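Local coordinates for protein PA1221 (Pseudomonas aeruginosa, PDB 4DG8) that belongs to the ANL superfamily of AMP-binding enzymes, holds adenosine monophosphate in its pocket and carries a phosphopantetheine attachment domain near its C-terminal end, at residues G284-S289 against G456-L461. Residues are numbered along the deposited sequence; the frame is centred on the assembly and turned at random.
Sequences GGDILS and GVKQLL. With AMP (adenosine monophosphate), chain B.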
loop_
_atom_site.group_PDB
_atom_site.type_symbol
_atom_site.label_atom_id
_atom_site.label_comp_id
_atom_site.label_asym_id
_atom_site.label_seq_id
_atom_site.Cartn_x
_atom_site.Cartn_y
_atom_site.Cartn_z
ATOM N N GLY A 284 -0.173 -6.862 8.839
ATOM C CA GLY A 284 -1.568 -6.589 8.534
ATOM C C GLY A 284 -1.873 -6.802 7.064
ATOM O O GLY A 284 -1.215 -7.604 6.391
ATOM N N GLY A 285 -2.890 -6.100 6.560
ATOM C CA GLY A 285 -3.254 -6.225 5.162
ATOM C C GLY A 285 -4.249 -7.345 4.944
ATOM O O GLY A 285 -5.003 -7.327 3.986
ATOM N N ASP A 286 -4.241 -8.318 5.852
ATOM C CA ASP A 286 -5.234 -9.385 5.925
ATOM C C ASP A 286 -5.437 -9.707 7.393
ATOM O O ASP A 286 -4.676 -9.241 8.246
ATOM C CB ASP A 286 -4.759 -10.651 5.214
ATOM C CG ASP A 286 -5.143 -10.680 3.759
ATOM O OD1 ASP A 286 -6.367 -10.737 3.455
ATOM O OD2 ASP A 286 -4.215 -10.664 2.923
ATOM N N ILE A 287 -6.464 -10.500 7.679
ATOM C CA ILE A 287 -6.678 -11.036 9.014
ATOM C C ILE A 287 -5.406 -11.752 9.477
ATOM O O ILE A 287 -4.894 -12.663 8.806
ATOM C CB ILE A 287 -7.882 -12.009 9.008
ATOM C CG1 ILE A 287 -9.183 -11.235 8.842
ATOM C CG2 ILE A 287 -7.951 -12.899 10.301
ATOM C CD1 ILE A 287 -10.399 -12.158 8.497
ATOM N N LEU A 288 -4.900 -11.335 10.632
ATOM C CA LEU A 288 -3.694 -11.934 11.160
ATOM C C LEU A 288 -3.987 -13.348 11.657
ATOM O O LEU A 288 -5.084 -13.645 12.159
ATOM C CB LEU A 288 -3.104 -11.087 12.296
ATOM C CG LEU A 288 -2.729 -9.626 12.037
ATOM C CD1 LEU A 288 -1.951 -9.115 13.245
ATOM C CD2 LEU A 288 -1.911 -9.466 10.750
ATOM N N SER A 289 -2.988 -14.211 11.526
ATOM C CA SER A 289 -3.084 -15.584 12.008
ATOM C C SER A 289 -2.558 -15.606 13.450
ATOM O O SER A 289 -1.361 -15.470 13.696
ATOM C CB SER A 289 -2.232 -16.495 11.114
ATOM O OG SER A 289 -1.973 -17.739 11.718
ATOM N N GLY A 456 4.584 -18.145 0.270
ATOM C CA GLY A 456 3.972 -16.940 0.798
ATOM C C GLY A 456 3.072 -16.228 -0.198
ATOM O O GLY A 456 2.692 -15.071 0.006
ATOM N N VAL A 457 2.716 -16.912 -1.280
ATOM C CA VAL A 457 2.006 -16.235 -2.355
ATOM C C VAL A 457 0.637 -16.828 -2.682
ATOM O O VAL A 457 0.484 -18.049 -2.843
ATOM C CB VAL A 457 2.876 -16.141 -3.631
ATOM C CG1 VAL A 457 2.007 -15.959 -4.870
ATOM C CG2 VAL A 457 3.875 -15.005 -3.497
ATOM N N LYS A 458 -0.356 -15.949 -2.763
ATOM C CA LYS A 458 -1.676 -16.345 -3.198
ATOM C C LYS A 458 -1.633 -16.467 -4.712
ATOM O O LYS A 458 -1.108 -15.596 -5.419
ATOM C CB LYS A 458 -2.744 -15.332 -2.775
ATOM C CG LYS A 458 -2.798 -15.024 -1.285
ATOM C CD LYS A 458 -2.406 -13.570 -1.038
ATOM C CE LYS A 458 -2.817 -13.091 0.348
ATOM N NZ LYS A 458 -2.607 -11.615 0.489
ATOM N N GLN A 459 -2.164 -17.577 -5.197
ATOM C CA GLN A 459 -2.250 -17.841 -6.608
ATOM C C GLN A 459 -3.711 -17.831 -6.972
ATOM O O GLN A 459 -4.566 -18.322 -6.223
ATOM C CB GLN A 459 -1.618 -19.193 -6.952
ATOM C CG GLN A 459 -0.105 -19.204 -6.821
ATOM C CD GLN A 459 0.509 -20.578 -7.046
ATOM O OE1 GLN A 459 -0.182 -21.596 -7.021
ATOM N NE2 GLN A 459 1.820 -20.609 -7.258
ATOM N N LEU A 460 -3.978 -17.230 -8.121
ATOM C CA LEU A 460 -5.288 -17.223 -8.720
ATOM C C LEU A 460 -5.348 -18.444 -9.627
ATOM O O LEU A 460 -4.375 -18.772 -10.308
ATOM C CB LEU A 460 -5.463 -15.942 -9.524
ATOM C CG LEU A 460 -6.868 -15.513 -9.924
ATOM C CD1 LEU A 460 -7.739 -15.310 -8.691
ATOM C CD2 LEU A 460 -6.779 -14.232 -10.747
ATOM N N LEU A 461 -6.474 -19.140 -9.598
ATOM C CA LEU A 461 -6.694 -20.290 -10.462
ATOM C C LEU A 461 -7.986 -20.048 -11.219
ATOM O O LEU A 461 -8.961 -19.568 -10.644
ATOM C CB LEU A 461 -6.800 -21.579 -9.647
ATOM C CG LEU A 461 -5.565 -22.035 -8.866
ATOM C CD1 LEU A 461 -5.815 -23.404 -8.256
ATOM C CD2 LEU A 461 -4.338 -22.065 -9.763
HETATM P P AMP B . -5.395 -1.842 0.760
HETATM O O1P AMP B . -4.813 -2.432 -0.507
HETATM O O2P AMP B . -4.441 -1.398 1.861
HETATM O O3P AMP B . -6.284 -0.690 0.330
HETATM O "O5'" AMP B . -6.467 -2.845 1.370
HETATM C "C5'" AMP B . -7.332 -2.428 2.407
HETATM C "C4'" AMP B . -8.221 -3.548 2.873
HETATM O "O4'" AMP B . -7.415 -4.676 3.305
HETATM C "C3'" AMP B . -9.099 -3.236 4.071
HETATM O "O3'" AMP B . -10.272 -2.512 3.719
HETATM C "C2'" AMP B . -9.374 -4.616 4.649
HETATM O "O2'" AMP B . -10.382 -5.280 3.895
HETATM C "C1'" AMP B . -8.038 -5.322 4.401
HETATM N N9 AMP B . -7.136 -5.232 5.573
HETATM C C8 AMP B . -6.092 -4.375 5.677
HETATM N N7 AMP B . -5.445 -4.516 6.860
HETATM C C5 AMP B . -6.076 -5.472 7.558
HETATM C C6 AMP B . -5.906 -6.111 8.892
HETATM N N6 AMP B . -4.918 -5.735 9.724
HETATM N N1 AMP B . -6.775 -7.089 9.248
HETATM C C2 AMP B . -7.764 -7.466 8.409
HETATM N N3 AMP B . -7.972 -6.931 7.189
HETATM C C4 AMP B . -7.183 -5.948 6.703
#
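Asp286 and Lys458 join the two segments by a single salt bridge, set in the adenine-binding loop of an ANL-superfamily AMP-binding fold; Lys458 belongs to a strand of the small three-stranded sheet late in the chain. The loop leaves strand 280-284 at Gly284, whose CA passes 3.7 Å from N6 of AMP and whose carbonyl is held by the hydroxyl of Thr260. Gly285 places its backbone N over the adenine face, 3.0 Å from N7, and its carbonyl O accepts a hydrogen bond from Lys423, which also bonds to AMP. At Asp286 the two sides of the residue part company. The backbone O lies above N1 of the base at 3.2 Å, a van der Waals contact with the ring face, while the carboxylate is carried away from the nucleotide to Lys458. The backbone N of Ile287 sits over adenine C2 at 3.4 Å, with CG1 near the same carbon, so the loop backbone from Gly284 to Ile287 lies against one face of the adenine. Leu288 then packs on Ala261 and Ile333, and Ser289 provides the N-cap position of helix 290-299.

Across the gap, the CA atoms of Asp286 and Lys458 stand 12.0 Å apart, and the lysine side chain covers about half of that. Its chain leaves with CG anti to the carbonyl carbon, bends at chi2 (114°) and is extended beyond, delivering the ammonium to the loop from the direction opposite to the aspartate. The contact buries just 54 Å² and is a surface one, without hydrophobic packing between the segments. Lys423, from strand 421-424, also packs against Asp286. The bridge itself is one hydrogen bond: Lys458 NZ donates to Asp286 OD2 at 3.1 Å, meeting that oxygen nearly end-on to its bond with CG.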